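Local coordinates for protein quinone oxidoreductase (Coxiella burnetii, PDB 3TQH) that binds NADPH and probably uses it to reduce quinones, as a member of the medium-chain dehydrogenase/reductase family, at residues S44-D49 / R313-F318; F128-S133 / I289-I294; K94-A99 / S133-G138; S69-D74 / C106-Y111. All blocks are in the same frame, centred on the assembly; numbering follows the deposited sequence.

Interaction 1: S44-D49 / R313-F318; sequences SLNPID and RGKLVF. With NDP (NADPH dihydro-nicotinamide-adenine-dinucleotide phosphate), chain B.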
loop_
_atom_site.group_PDB
_atom_site.type_symbol
_atom_site.label_atom_id
_atom_site.label_comp_id
_atom_site.label_asym_id
_atom_site.label_seq_id
_atom_site.Cartn_x
_atom_site.Cartn_y
_atom_site.Cartn_z
ATOM N N SER A 44 -1.212 9.578 -0.452
ATOM C CA SER A 44 -2.165 8.536 -0.811
ATOM C C SER A 44 -2.724 7.840 0.407
ATOM O O SER A 44 -2.110 7.832 1.475
ATOM C CB SER A 44 -1.537 7.515 -1.759
ATOM O OG SER A 44 -0.502 6.778 -1.140
ATOM N N LEU A 45 -3.904 7.261 0.224
ATOM C CA LEU A 45 -4.593 6.511 1.270
ATOM C C LEU A 45 -4.278 5.025 1.171
ATOM O O LEU A 45 -4.171 4.472 0.080
ATOM C CB LEU A 45 -6.108 6.709 1.162
ATOM C CG LEU A 45 -6.631 8.106 1.481
ATOM C CD1 LEU A 45 -6.415 9.039 0.300
ATOM C CD2 LEU A 45 -8.110 8.046 1.869
ATOM N N ASN A 46 -4.144 4.389 2.326
ATOM C CA ASN A 46 -4.012 2.941 2.421
ATOM C C ASN A 46 -4.980 2.422 3.483
ATOM O O ASN A 46 -5.317 3.152 4.408
ATOM C CB ASN A 46 -2.588 2.568 2.808
ATOM C CG ASN A 46 -1.579 2.994 1.772
ATOM O OD1 ASN A 46 -1.034 4.100 1.839
ATOM N ND2 ASN A 46 -1.340 2.129 0.788
ATOM N N PRO A 47 -5.421 1.161 3.364
ATOM C CA PRO A 47 -6.302 0.573 4.375
ATOM C C PRO A 47 -5.805 0.665 5.829
ATOM O O PRO A 47 -6.614 0.843 6.756
ATOM C CB PRO A 47 -6.395 -0.891 3.931
ATOM C CG PRO A 47 -6.248 -0.824 2.442
ATOM C CD PRO A 47 -5.253 0.267 2.196
ATOM N N ILE A 48 -4.493 0.542 6.026
ATOM C CA ILE A 48 -3.884 0.735 7.343
ATOM C C ILE A 48 -4.366 2.047 7.986
ATOM O O ILE A 48 -4.521 2.113 9.207
ATOM C CB ILE A 48 -2.330 0.703 7.275
ATOM C CG1 ILE A 48 -1.713 0.631 8.676
ATOM C CG2 ILE A 48 -1.790 1.909 6.545
ATOM C CD1 ILE A 48 -1.573 -0.761 9.210
ATOM N N ASP A 49 -4.621 3.065 7.166
ATOM C CA ASP A 49 -5.164 4.340 7.647
ATOM C C ASP A 49 -6.512 4.177 8.376
ATOM O O ASP A 49 -6.680 4.712 9.472
ATOM C CB ASP A 49 -5.329 5.349 6.500
ATOM C CG ASP A 49 -4.035 5.611 5.738
ATOM O OD1 ASP A 49 -2.948 5.237 6.231
ATOM O OD2 ASP A 49 -4.110 6.198 4.633
ATOM N N ARG A 313 -10.899 0.420 -6.612
ATOM C CA ARG A 313 -10.051 -0.019 -7.710
ATOM C C ARG A 313 -8.838 0.897 -7.698
ATOM O O ARG A 313 -8.990 2.118 -7.673
ATOM C CB ARG A 313 -10.791 0.094 -9.043
ATOM C CG ARG A 313 -9.992 -0.391 -10.238
ATOM C CD ARG A 313 -10.526 0.145 -11.554
ATOM N NE ARG A 313 -11.759 -0.519 -11.957
ATOM C CZ ARG A 313 -12.229 -0.552 -13.203
ATOM N NH1 ARG A 313 -11.580 0.055 -14.193
ATOM N NH2 ARG A 313 -13.358 -1.201 -13.467
ATOM N N GLY A 314 -7.642 0.316 -7.689
ATOM C CA GLY A 314 -6.405 1.102 -7.650
ATOM C C GLY A 314 -6.226 1.929 -6.383
ATOM O O GLY A 314 -6.395 1.424 -5.270
ATOM N N LYS A 315 -5.894 3.207 -6.557
ATOM C CA LYS A 315 -5.498 4.068 -5.443
ATOM C C LYS A 315 -6.378 5.296 -5.316
ATOM O O LYS A 315 -6.811 5.868 -6.321
ATOM C CB LYS A 315 -4.049 4.530 -5.625
ATOM C CG LYS A 315 -2.989 3.445 -5.481
ATOM C CD LYS A 315 -2.921 2.840 -4.081
ATOM C CE LYS A 315 -2.507 3.851 -3.012
ATOM N NZ LYS A 315 -2.305 3.197 -1.687
ATOM N N LEU A 316 -6.645 5.681 -4.067
ATOM C CA LEU A 316 -7.216 6.982 -3.749
ATOM C C LEU A 316 -6.057 7.862 -3.313
ATOM O O LEU A 316 -5.110 7.379 -2.678
ATOM C CB LEU A 316 -8.244 6.883 -2.618
ATOM C CG LEU A 316 -9.409 5.902 -2.780
ATOM C CD1 LEU A 316 -10.299 5.953 -1.542
ATOM C CD2 LEU A 316 -10.212 6.196 -4.041
ATOM N N VAL A 317 -6.119 9.147 -3.647
ATOM C CA VAL A 317 -5.034 10.061 -3.302
ATOM C C VAL A 317 -5.537 11.460 -2.950
ATOM O O VAL A 317 -6.512 11.955 -3.527
ATOM C CB VAL A 317 -3.987 10.136 -4.447
ATOM C CG1 VAL A 317 -4.598 10.746 -5.700
ATOM C CG2 VAL A 317 -2.754 10.919 -4.004
ATOM N N PHE A 318 -4.879 12.072 -1.970
ATOM C CA PHE A 318 -5.110 13.469 -1.641
ATOM C C PHE A 318 -4.182 14.334 -2.482
ATOM O O PHE A 318 -2.971 14.106 -2.517
ATOM C CB PHE A 318 -4.838 13.753 -0.157
ATOM C CG PHE A 318 -5.873 13.196 0.779
ATOM C CD1 PHE A 318 -7.205 13.588 0.679
ATOM C CD2 PHE A 318 -5.509 12.306 1.790
ATOM C CE1 PHE A 318 -8.162 13.085 1.555
ATOM C CE2 PHE A 318 -6.463 11.799 2.667
ATOM C CZ PHE A 318 -7.789 12.187 2.552
HETATM P PA NDP B . -7.519 -2.208 -1.160
HETATM O O1A NDP B . -8.544 -1.558 -0.320
HETATM O O2A NDP B . -6.949 -1.268 -2.144
HETATM O O5B NDP B . -8.156 -3.457 -1.944
HETATM C C5B NDP B . -9.458 -3.338 -2.482
HETATM C C4B NDP B . -9.738 -4.503 -3.420
HETATM O O4B NDP B . -10.041 -5.653 -2.658
HETATM C C3B NDP B . -10.925 -4.285 -4.350
HETATM O O3B NDP B . -10.463 -4.079 -5.667
HETATM C C2B NDP B . -11.767 -5.552 -4.230
HETATM O O2B NDP B . -12.080 -6.124 -5.481
HETATM C C1B NDP B . -10.873 -6.486 -3.432
HETATM N N9A NDP B . -11.589 -7.409 -2.539
HETATM C C8A NDP B . -12.367 -7.077 -1.457
HETATM N N7A NDP B . -12.820 -8.214 -0.889
HETATM C C5A NDP B . -12.343 -9.263 -1.589
HETATM C C6A NDP B . -12.511 -10.632 -1.432
HETATM N N6A NDP B . -13.258 -11.092 -0.442
HETATM N N1A NDP B . -11.902 -11.498 -2.312
HETATM C C2A NDP B . -11.123 -10.993 -3.343
HETATM N N3A NDP B . -10.949 -9.628 -3.496
HETATM C C4A NDP B . -11.560 -8.776 -2.628
HETATM O O3 NDP B . -6.370 -2.866 -0.243
HETATM P PN NDP B . -4.783 -2.887 -0.541
HETATM O O1N NDP B . -4.232 -1.535 -0.312
HETATM O O2N NDP B . -4.468 -3.579 -1.799
HETATM O O5D NDP B . -4.304 -3.820 0.678
HETATM C C5D NDP B . -4.845 -5.110 0.886
HETATM C C4D NDP B . -4.529 -5.578 2.303
HETATM O O4D NDP B . -3.129 -5.656 2.491
HETATM C C3D NDP B . -5.075 -4.612 3.345
HETATM O O3D NDP B . -5.706 -5.339 4.374
HETATM C C2D NDP B . -3.853 -3.870 3.842
HETATM O O2D NDP B . -3.989 -3.430 5.181
HETATM C C1D NDP B . -2.750 -4.914 3.640
HETATM N N1N NDP B . -1.385 -4.365 3.463
HETATM C C2N NDP B . -0.383 -4.888 4.242
HETATM C C3N NDP B . 0.922 -4.403 4.195
HETATM C C7N NDP B . 2.007 -4.987 5.053
HETATM O O7N NDP B . 3.305 -4.438 4.966
HETATM N N7N NDP B . 1.727 -5.994 5.879
HETATM C C4N NDP B . 1.223 -3.268 3.258
HETATM C C5N NDP B . 0.091 -2.750 2.429
HETATM C C6N NDP B . -1.164 -3.336 2.576
HETATM P P2B NDP B . -13.580 -6.084 -6.066
HETATM O O1X NDP B . -13.533 -6.499 -7.515
HETATM O O2X NDP B . -14.135 -4.683 -5.976
HETATM O O3X NDP B . -14.491 -7.023 -5.322
HETATM O O HOH W 1 -6.337 3.913 -1.577
#

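Interaction 2: F128-S133 / I289-I294; sequences FLQAAS and IEISRI. With SO4 (sulfate ion), chain D.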
loop_
_atom_site.group_PDB
_atom_site.type_symbol
_atom_site.label_atom_id
_atom_site.label_comp_id
_atom_site.label_asym_id
_atom_site.label_seq_id
_atom_site.Cartn_x
_atom_site.Cartn_y
_atom_site.Cartn_z
ATOM N N PHE A 128 3.400 14.324 -9.075
ATOM C CA PHE A 128 3.373 14.225 -7.618
ATOM C C PHE A 128 2.303 13.236 -7.130
ATOM O O PHE A 128 2.549 12.461 -6.207
ATOM C CB PHE A 128 3.152 15.606 -6.985
ATOM C CG PHE A 128 4.378 16.481 -6.994
ATOM C CD1 PHE A 128 4.511 17.508 -7.916
ATOM C CD2 PHE A 128 5.404 16.271 -6.080
ATOM C CE1 PHE A 128 5.636 18.318 -7.925
ATOM C CE2 PHE A 128 6.535 17.077 -6.080
ATOM C CZ PHE A 128 6.650 18.105 -7.005
ATOM N N LEU A 129 1.127 13.266 -7.754
ATOM C CA LEU A 129 0.050 12.326 -7.441
ATOM C C LEU A 129 0.472 10.871 -7.669
ATOM O O LEU A 129 0.186 9.996 -6.842
ATOM C CB LEU A 129 -1.198 12.639 -8.271
ATOM C CG LEU A 129 -1.900 13.958 -7.946
ATOM C CD1 LEU A 129 -2.867 14.333 -9.056
ATOM C CD2 LEU A 129 -2.607 13.875 -6.598
ATOM N N GLN A 130 1.139 10.610 -8.790
ATOM C CA GLN A 130 1.674 9.274 -9.054
ATOM C C GLN A 130 2.730 8.883 -8.016
ATOM O O GLN A 130 2.733 7.757 -7.522
ATOM C CB GLN A 130 2.272 9.187 -10.462
ATOM C CG GLN A 130 1.239 9.119 -11.576
ATOM C CD GLN A 130 1.867 9.120 -12.955
ATOM O OE1 GLN A 130 2.834 9.843 -13.210
ATOM N NE2 GLN A 130 1.314 8.317 -13.857
ATOM N N ALA A 131 3.616 9.820 -7.690
ATOM C CA ALA A 131 4.700 9.556 -6.745
ATOM C C ALA A 131 4.195 9.212 -5.339
ATOM O O ALA A 131 4.796 8.387 -4.660
ATOM C CB ALA A 131 5.663 10.735 -6.690
ATOM N N ALA A 132 3.108 9.848 -4.905
ATOM C CA ALA A 132 2.558 9.618 -3.565
ATOM C C ALA A 132 1.728 8.341 -3.508
ATOM O O ALA A 132 1.517 7.788 -2.442
ATOM C CB ALA A 132 1.712 10.808 -3.120
ATOM N N SER A 133 1.254 7.881 -4.660
ATOM C CA SER A 133 0.415 6.686 -4.735
ATOM C C SER A 133 1.217 5.388 -4.784
ATOM O O SER A 133 0.666 4.306 -4.588
ATOM C CB SER A 133 -0.503 6.776 -5.954
ATOM O OG SER A 133 -1.431 7.843 -5.808
ATOM N N ILE A 289 0.026 3.070 -12.504
ATOM C CA ILE A 289 -0.601 3.331 -11.216
ATOM C C ILE A 289 -1.988 3.889 -11.496
ATOM O O ILE A 289 -2.130 5.004 -12.005
ATOM C CB ILE A 289 0.175 4.352 -10.359
ATOM C CG1 ILE A 289 1.660 4.013 -10.317
ATOM C CG2 ILE A 289 -0.397 4.378 -8.943
ATOM C CD1 ILE A 289 2.449 4.891 -9.386
ATOM N N GLU A 290 -3.001 3.093 -11.184
ATOM C CA GLU A 290 -4.388 3.479 -11.352
ATOM C C GLU A 290 -4.813 4.337 -10.174
ATOM O O GLU A 290 -4.933 3.850 -9.056
ATOM C CB GLU A 290 -5.271 2.229 -11.439
ATOM C CG GLU A 290 -6.771 2.495 -11.486
ATOM C CD GLU A 290 -7.202 3.277 -12.710
ATOM O OE1 GLU A 290 -6.511 3.202 -13.749
ATOM O OE2 GLU A 290 -8.246 3.962 -12.630
ATOM N N ILE A 291 -5.022 5.620 -10.433
ATOM C CA ILE A 291 -5.597 6.527 -9.456
ATOM C C ILE A 291 -7.077 6.703 -9.809
ATOM O O ILE A 291 -7.418 7.384 -10.776
ATOM C CB ILE A 291 -4.860 7.874 -9.465
ATOM C CG1 ILE A 291 -3.380 7.663 -9.120
ATOM C CG2 ILE A 291 -5.506 8.843 -8.478
ATOM C CD1 ILE A 291 -2.497 8.853 -9.442
ATOM N N SER A 292 -7.954 6.065 -9.041
ATOM C CA SER A 292 -9.383 6.072 -9.366
ATOM C C SER A 292 -10.097 7.349 -8.894
ATOM O O SER A 292 -11.055 7.792 -9.526
ATOM C CB SER A 292 -10.080 4.817 -8.826
ATOM O OG SER A 292 -9.944 4.705 -7.423
ATOM N N ARG A 293 -9.642 7.943 -7.798
ATOM C CA ARG A 293 -10.179 9.237 -7.395
ATOM C C ARG A 293 -9.171 10.116 -6.648
ATOM O O ARG A 293 -8.359 9.633 -5.871
ATOM C CB ARG A 293 -11.464 9.072 -6.577
ATOM C CG ARG A 293 -12.032 10.414 -6.170
ATOM C CD ARG A 293 -13.500 10.438 -5.841
ATOM N NE ARG A 293 -13.789 11.737 -5.228
ATOM C CZ ARG A 293 -13.936 12.883 -5.895
ATOM N NH1 ARG A 293 -13.900 12.917 -7.228
ATOM N NH2 ARG A 293 -14.167 14.003 -5.216
ATOM N N ILE A 294 -9.259 11.417 -6.907
ATOM C CA ILE A 294 -8.408 12.429 -6.304
ATOM C C ILE A 294 -9.253 13.269 -5.359
ATOM O O ILE A 294 -10.266 13.836 -5.777
ATOM C CB ILE A 294 -7.821 13.374 -7.384
ATOM C CG1 ILE A 294 -7.079 12.573 -8.463
ATOM C CG2 ILE A 294 -6.903 14.414 -6.739
ATOM C CD1 ILE A 294 -6.642 13.400 -9.660
HETATM S S SO4 D . 1.222 17.049 -10.292
HETATM O O1 SO4 D . 1.166 18.249 -9.460
HETATM O O2 SO4 D . 0.850 17.382 -11.670
HETATM O O3 SO4 D . 2.589 16.530 -10.328
HETATM O O4 SO4 D . 0.306 16.045 -9.747
HETATM O O HOH W 2 -1.342 7.446 -13.256
#

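Interaction 3: K94-A99 / S133-G138; sequences KVMGIA and SLPTAG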
loop_
_atom_site.group_PDB
_atom_site.type_symbol
_atom_site.label_atom_id
_atom_site.label_comp_id
_atom_site.label_asym_id
_atom_site.label_seq_id
_atom_site.Cartn_x
_atom_site.Cartn_y
_atom_site.Cartn_z
ATOM N N LYS A 94 12.552 17.700 -5.261
ATOM C CA LYS A 94 11.256 17.039 -5.304
ATOM C C LYS A 94 11.455 15.596 -4.857
ATOM O O LYS A 94 12.294 14.880 -5.409
ATOM C CB LYS A 94 10.665 17.106 -6.711
ATOM C CG LYS A 94 10.478 18.538 -7.229
ATOM C CD LYS A 94 9.911 18.576 -8.660
ATOM C CE LYS A 94 9.795 20.013 -9.184
ATOM N NZ LYS A 94 9.788 20.078 -10.672
ATOM N N VAL A 95 10.693 15.178 -3.847
ATOM C CA VAL A 95 10.901 13.875 -3.219
ATOM C C VAL A 95 9.615 13.085 -3.019
ATOM O O VAL A 95 8.513 13.633 -3.044
ATOM C CB VAL A 95 11.602 14.013 -1.843
ATOM C CG1 VAL A 95 13.002 14.615 -2.017
ATOM C CG2 VAL A 95 10.753 14.840 -0.891
HETATM N N MSE A 96 9.788 11.787 -2.801
HETATM C CA MSE A 96 8.685 10.857 -2.613
HETATM C C MSE A 96 9.129 9.777 -1.636
HETATM O O MSE A 96 10.293 9.376 -1.628
HETATM C CB MSE A 96 8.283 10.227 -3.947
HETATM C CG MSE A 96 9.473 9.740 -4.772
HETATM SE SE MSE A 96 8.985 8.797 -6.405
HETATM C CE MSE A 96 7.745 7.475 -5.647
ATOM N N GLY A 97 8.204 9.318 -0.801
ATOM C CA GLY A 97 8.534 8.289 0.155
ATOM C C GLY A 97 7.508 8.086 1.240
ATOM O O GLY A 97 6.310 8.327 1.039
ATOM N N ILE A 98 8.005 7.626 2.389
ATOM C CA ILE A 98 7.190 7.257 3.537
ATOM C C ILE A 98 7.615 8.119 4.711
ATOM O O ILE A 98 8.807 8.313 4.933
ATOM C CB ILE A 98 7.409 5.767 3.946
ATOM C CG1 ILE A 98 7.230 4.829 2.751
ATOM C CG2 ILE A 98 6.452 5.365 5.060
ATOM C CD1 ILE A 98 5.857 4.857 2.181
ATOM N N ALA A 99 6.651 8.612 5.476
ATOM C CA ALA A 99 6.956 9.421 6.651
ATOM C C ALA A 99 6.215 8.904 7.884
ATOM O O ALA A 99 5.039 8.549 7.817
ATOM C CB ALA A 99 6.616 10.884 6.388
ATOM N N SER A 133 1.254 7.881 -4.660
ATOM C CA SER A 133 0.415 6.686 -4.735
ATOM C C SER A 133 1.217 5.388 -4.784
ATOM O O SER A 133 0.666 4.306 -4.588
ATOM C CB SER A 133 -0.503 6.776 -5.954
ATOM O OG SER A 133 -1.431 7.843 -5.808
ATOM N N LEU A 134 2.517 5.504 -5.021
ATOM C CA LEU A 134 3.362 4.350 -5.316
ATOM C C LEU A 134 4.013 3.633 -4.115
ATOM O O LEU A 134 4.015 2.406 -4.085
ATOM C CB LEU A 134 4.448 4.766 -6.319
ATOM C CG LEU A 134 5.280 3.665 -6.978
ATOM C CD1 LEU A 134 4.413 2.687 -7.762
ATOM C CD2 LEU A 134 6.334 4.290 -7.871
ATOM N N PRO A 135 4.585 4.375 -3.142
ATOM C CA PRO A 135 5.477 3.733 -2.164
ATOM C C PRO A 135 4.932 2.507 -1.415
ATOM O O PRO A 135 5.512 1.429 -1.532
ATOM C CB PRO A 135 5.795 4.873 -1.191
ATOM C CG PRO A 135 5.716 6.079 -2.024
ATOM C CD PRO A 135 4.561 5.834 -2.944
ATOM N N THR A 136 3.838 2.649 -0.669
ATOM C CA THR A 136 3.324 1.519 0.107
ATOM C C THR A 136 2.838 0.388 -0.805
ATOM O O THR A 136 3.305 -0.745 -0.686
ATOM C CB THR A 136 2.201 1.929 1.096
ATOM O OG1 THR A 136 2.765 2.698 2.167
ATOM C CG2 THR A 136 1.521 0.688 1.684
ATOM N N ALA A 137 1.919 0.707 -1.715
ATOM C CA ALA A 137 1.308 -0.301 -2.596
ATOM C C ALA A 137 2.346 -1.018 -3.442
ATOM O O ALA A 137 2.346 -2.244 -3.527
ATOM C CB ALA A 137 0.257 0.336 -3.496
ATOM N N GLY A 138 3.235 -0.244 -4.053
ATOM C CA GLY A 138 4.264 -0.785 -4.933
ATOM C C GLY A 138 5.307 -1.621 -4.222
ATOM O O GLY A 138 5.670 -2.701 -4.696
#

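Interaction 4: S69-D74 / C106-Y111; sequences SGLGYD and CCYAEY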
loop_
_atom_site.group_PDB
_atom_site.type_symbol
_atom_site.label_atom_id
_atom_site.label_comp_id
_atom_site.label_asym_id
_atom_site.label_seq_id
_atom_site.Cartn_x
_atom_site.Cartn_y
_atom_site.Cartn_z
ATOM N N SER A 69 -4.129 12.121 16.726
ATOM C CA SER A 69 -3.097 11.645 15.818
ATOM C C SER A 69 -3.426 12.037 14.388
ATOM O O SER A 69 -4.596 12.126 14.016
ATOM C CB SER A 69 -2.989 10.121 15.914
ATOM O OG SER A 69 -2.127 9.592 14.924
ATOM N N GLY A 70 -2.386 12.274 13.595
ATOM C CA GLY A 70 -2.530 12.376 12.150
ATOM C C GLY A 70 -2.735 11.001 11.529
ATOM O O GLY A 70 -2.880 10.007 12.239
ATOM N N LEU A 71 -2.737 10.956 10.198
ATOM C CA LEU A 71 -2.868 9.717 9.447
ATOM C C LEU A 71 -2.085 9.788 8.144
ATOM O O LEU A 71 -1.834 10.869 7.619
ATOM C CB LEU A 71 -4.336 9.440 9.126
ATOM C CG LEU A 71 -5.191 8.680 10.145
ATOM C CD1 LEU A 71 -6.575 8.429 9.546
ATOM C CD2 LEU A 71 -4.545 7.367 10.569
ATOM N N GLY A 72 -1.713 8.621 7.620
ATOM C CA GLY A 72 -1.079 8.526 6.305
ATOM C C GLY A 72 0.426 8.348 6.375
ATOM O O GLY A 72 1.091 8.968 7.199
ATOM N N TYR A 73 0.960 7.499 5.503
ATOM C CA TYR A 73 2.398 7.234 5.450
ATOM C C TYR A 73 3.035 7.630 4.111
ATOM O O TYR A 73 4.220 7.937 4.074
ATOM C CB TYR A 73 2.671 5.748 5.697
ATOM C CG TYR A 73 2.241 5.216 7.052
ATOM C CD1 TYR A 73 2.788 5.711 8.234
ATOM C CD2 TYR A 73 1.315 4.183 7.149
ATOM C CE1 TYR A 73 2.399 5.204 9.477
ATOM C CE2 TYR A 73 0.928 3.668 8.379
ATOM C CZ TYR A 73 1.468 4.178 9.534
ATOM O OH TYR A 73 1.066 3.653 10.747
ATOM N N ASP A 74 2.258 7.600 3.028
ATOM C CA ASP A 74 2.763 7.825 1.680
ATOM C C ASP A 74 2.686 9.302 1.345
ATOM O O ASP A 74 1.643 9.928 1.565
ATOM C CB ASP A 74 1.900 7.090 0.649
ATOM C CG ASP A 74 2.136 5.592 0.615
ATOM O OD1 ASP A 74 3.017 5.085 1.351
ATOM O OD2 ASP A 74 1.430 4.915 -0.175
ATOM N N CYS A 106 1.121 10.689 9.636
ATOM C CA CYS A 106 1.188 12.152 9.576
ATOM C C CYS A 106 1.036 12.806 8.199
ATOM O O CYS A 106 1.181 14.019 8.093
ATOM C CB CYS A 106 2.549 12.574 10.133
ATOM S SG CYS A 106 3.933 11.966 9.109
ATOM N N CYS A 107 0.740 12.039 7.155
ATOM C CA CYS A 107 0.848 12.548 5.791
ATOM C C CYS A 107 -0.406 13.250 5.241
ATOM O O CYS A 107 -0.302 13.986 4.257
ATOM C CB CYS A 107 1.282 11.433 4.844
ATOM S SG CYS A 107 2.981 10.880 5.067
ATOM N N TYR A 108 -1.578 13.027 5.844
ATOM C CA TYR A 108 -2.769 13.819 5.503
ATOM C C TYR A 108 -2.545 15.227 6.060
ATOM O O TYR A 108 -3.160 15.611 7.061
ATOM C CB TYR A 108 -4.051 13.257 6.133
ATOM C CG TYR A 108 -4.506 11.861 5.746
ATOM C CD1 TYR A 108 -3.700 10.981 5.020
ATOM C CD2 TYR A 108 -5.752 11.403 6.169
ATOM C CE1 TYR A 108 -4.147 9.696 4.708
ATOM C CE2 TYR A 108 -6.200 10.130 5.864
ATOM C CZ TYR A 108 -5.398 9.280 5.139
ATOM O OH TYR A 108 -5.864 8.016 4.858
ATOM N N ALA A 109 -1.659 15.988 5.420
ATOM C CA ALA A 109 -1.198 17.267 5.972
ATOM C C ALA A 109 -0.346 18.041 4.970
ATOM O O ALA A 109 0.148 17.486 3.997
ATOM C CB ALA A 109 -0.416 17.031 7.247
ATOM N N GLU A 110 -0.180 19.329 5.218
ATOM C CA GLU A 110 0.547 20.211 4.311
ATOM C C GLU A 110 2.070 20.089 4.448
ATOM O O GLU A 110 2.804 20.422 3.519
ATOM C CB GLU A 110 0.117 21.659 4.555
ATOM C CG GLU A 110 -1.335 21.942 4.179
ATOM C CD GLU A 110 -1.734 23.393 4.405
ATOM O OE1 GLU A 110 -1.283 24.005 5.400
ATOM O OE2 GLU A 110 -2.516 23.921 3.589
ATOM N N TYR A 111 2.539 19.636 5.610
ATOM C CA TYR A 111 3.969 19.436 5.859
ATOM C C TYR A 111 4.207 18.131 6.606
ATOM O O TYR A 111 3.433 17.764 7.496
ATOM C CB TYR A 111 4.558 20.593 6.674
ATOM C CG TYR A 111 4.482 21.926 5.974
ATOM C CD1 TYR A 111 5.535 22.381 5.184
ATOM C CD2 TYR A 111 3.351 22.731 6.089
ATOM C CE1 TYR A 111 5.463 23.608 4.527
ATOM C CE2 TYR A 111 3.268 23.950 5.438
ATOM C CZ TYR A 111 4.325 24.386 4.660
ATOM O OH TYR A 111 4.244 25.601 4.017
HETATM O O HOH W 3 -2.271 14.042 9.502
#

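Interaction 1: S44-D49 / R313-F318
With CG of Leu45 anti to its carbonyl carbon (chi1 -68°) and the Lys315 chain bent at chi2 and chi3, both near -64°, a methyl group and an ammonium group are brought to the same short antiparallel junction. The junction belongs to the GroES-like catalytic domain of a medium-chain dehydrogenase/reductase fold: the end of strand 36-44 meets strand 315-319, Ser44 facing Val317 as a non-hydrogen-bonded pair. Just beyond it, Leu45 N donates to Leu316 O over 3.1 Å, almost straight at 174°, although the donor stands above the carbonyl plane. The carbonyl of Leu45 is held by two donors. Lys315 NZ reaches Leu45 O at 2.9 Å, tilted from the carbonyl plane, and a water that accepts from Leu316 N gives its own hydrogen to the same oxygen. The bends curl the lysine back so that its NZ meets this buried backbone oxygen. On the apolar side, CD1 of Leu45 sits over one face of the Phe318 ring, 3.9 Å from the ring centroid, in a CH-pi contact, and helix 300-308 covers the same leucine. Where helix 47-53 begins, Asn46 N bonds to Asp49 OD2, which is also hydrogen-bonded to Tyr108 OH. Pro47 packs against the cofactor, its CD 3.3 Å from the phosphate oxygen O1N of the NADPH.

Interaction 2: F128-S133 / I289-I294
Ile289 and Ile291 push their CD1 methyls against the backbone of helix 128-133 in a helix-on-sheet packing in the GroES-like half of this dehydrogenase fold, the helix lying against strand 291-295. The two short axes are inclined at 113° and approach to 10.9 Å, a gap that the isoleucines span. Packing is tight at the buried end: Ile289 CD1 lies 3.4 Å from Gln130 O, while its CG2 meets Ser133 CB. Ile291 CD1 approaches Leu129 O at 3.9 Å and is about as near to Ser133 OG. A 2.9 Å hydrogen bond from Ser133 OG to Leu129 O, one turn back in the helix, holds the hydroxyl in place beside Ile291 CG1. Toward solvent the contact thins to methyl on methyl, Leu129 CD1 meeting CD1 of exposed Ile294 as the side chains cross at about a right angle. A water spans another part of the boundary, accepting from Gln130 NE2 and donating to Ile289 O. At the helix start, a sulfate, probably from the crystallisation liquor, receives a hydrogen bond from Phe128 N to O3 at 2.7 Å.

Interaction 3: K94-A99 / S133-G138
Leu134 opens the contact by meeting the selenomethionine at position 96: its CD2 lies 4.1 Å from Met96 CE, the two side chains running at a slant to one another. Met96 reaches it by a bend at its last torsion (chi3 -52°), which turns the methyl aside. Leu134 also touches Leu278 and Val282 of helix 272-283, which probably belongs to the nucleotide-binding half. Pro135 follows and carries the largest share of the contact. Its ring atom CG rests against the backbone of Gly97, 3.8 Å from Gly97 O, while CB takes Ile98 CD1 at 3.4 Å as the two side chains pass in opposite directions. Here the beginning of helix 135-147, which leads into the Rossmann-type domain, lies against strand 94-98 of the GroES-like domain, so the packing spans the junction of the two halves of this dehydrogenase fold. Thr136 comes next, its OG1 set 3.8 Å from Ile98 CD1, the side chains crossing nearly perpendicularly. That hydroxyl has its stronger polar partner in Asp74 OD1 and a weak bond with Lys268 NZ, while the threonine also touches the bound NADPH. Two residues on, Gly138 N bonds to Leu134 O at 2.8 Å.

Interaction 4: S69-D74 / C106-Y111
Two irregular loop segments, Gly70 to Gly72 and Cys106 to Tyr108, run close enough for backbone amides to meet carbonyls, with alpha carbons 4.5 Å apart at Gly72 and Cys107. Gly72 O accepts twice: Cys106 N comes in the carbonyl plane at 3.0 Å, and Cys107 N from above that plane with an N-H...O angle of 143°. Tyr108 N meets Leu71 O at 2.8 Å, nearly along the C=O axis. The contact joins two loops of the GroES-like domain, one leading to strand 74-82 and the other to strand 111-114; Tyr108 is the centre of an inverse gamma turn. The Tyr108 side chain lies alongside that of Leu71, pointing the same way, and Leu71 CB sits over one face of the ring, 3.9 Å from the centroid, in a CH-pi contact. Gly72 CA approaches Tyr108 CE1 obliquely at 3.7 Å. Beyond the ring, Tyr108 OH bonds to His304 NE2. One residue before the tyrosine, SG of Cys107 lies anti to the carbonyl carbon (chi1 -70°), which puts it 3.3 Å from Tyr73 O.

Overall arrangement
From the N terminus, segment 44-49 is the first of the eight and waits longest for its partner: interaction 1 closes only near the C terminus, at 313-318, and the other three nest inside its loop. Interaction 4 closes first, joining 69-74 to 106-111. Before it does, segment 94-99 has begun interaction 3, so the two cross; interaction 3 closes at 133-138. Interaction 2 starts at 128-133, sharing Ser133 with interaction 3 and crossing it, and ends at 289-294. Probable hydrogen bonds link the contacts, Ala99 N with Tyr73 O between interactions 3 and 4, Lys315 N with Glu290 O between 1 and 2. Together they tie the GroES-like sheet and its loops to the helices leading into the cofactor-binding half.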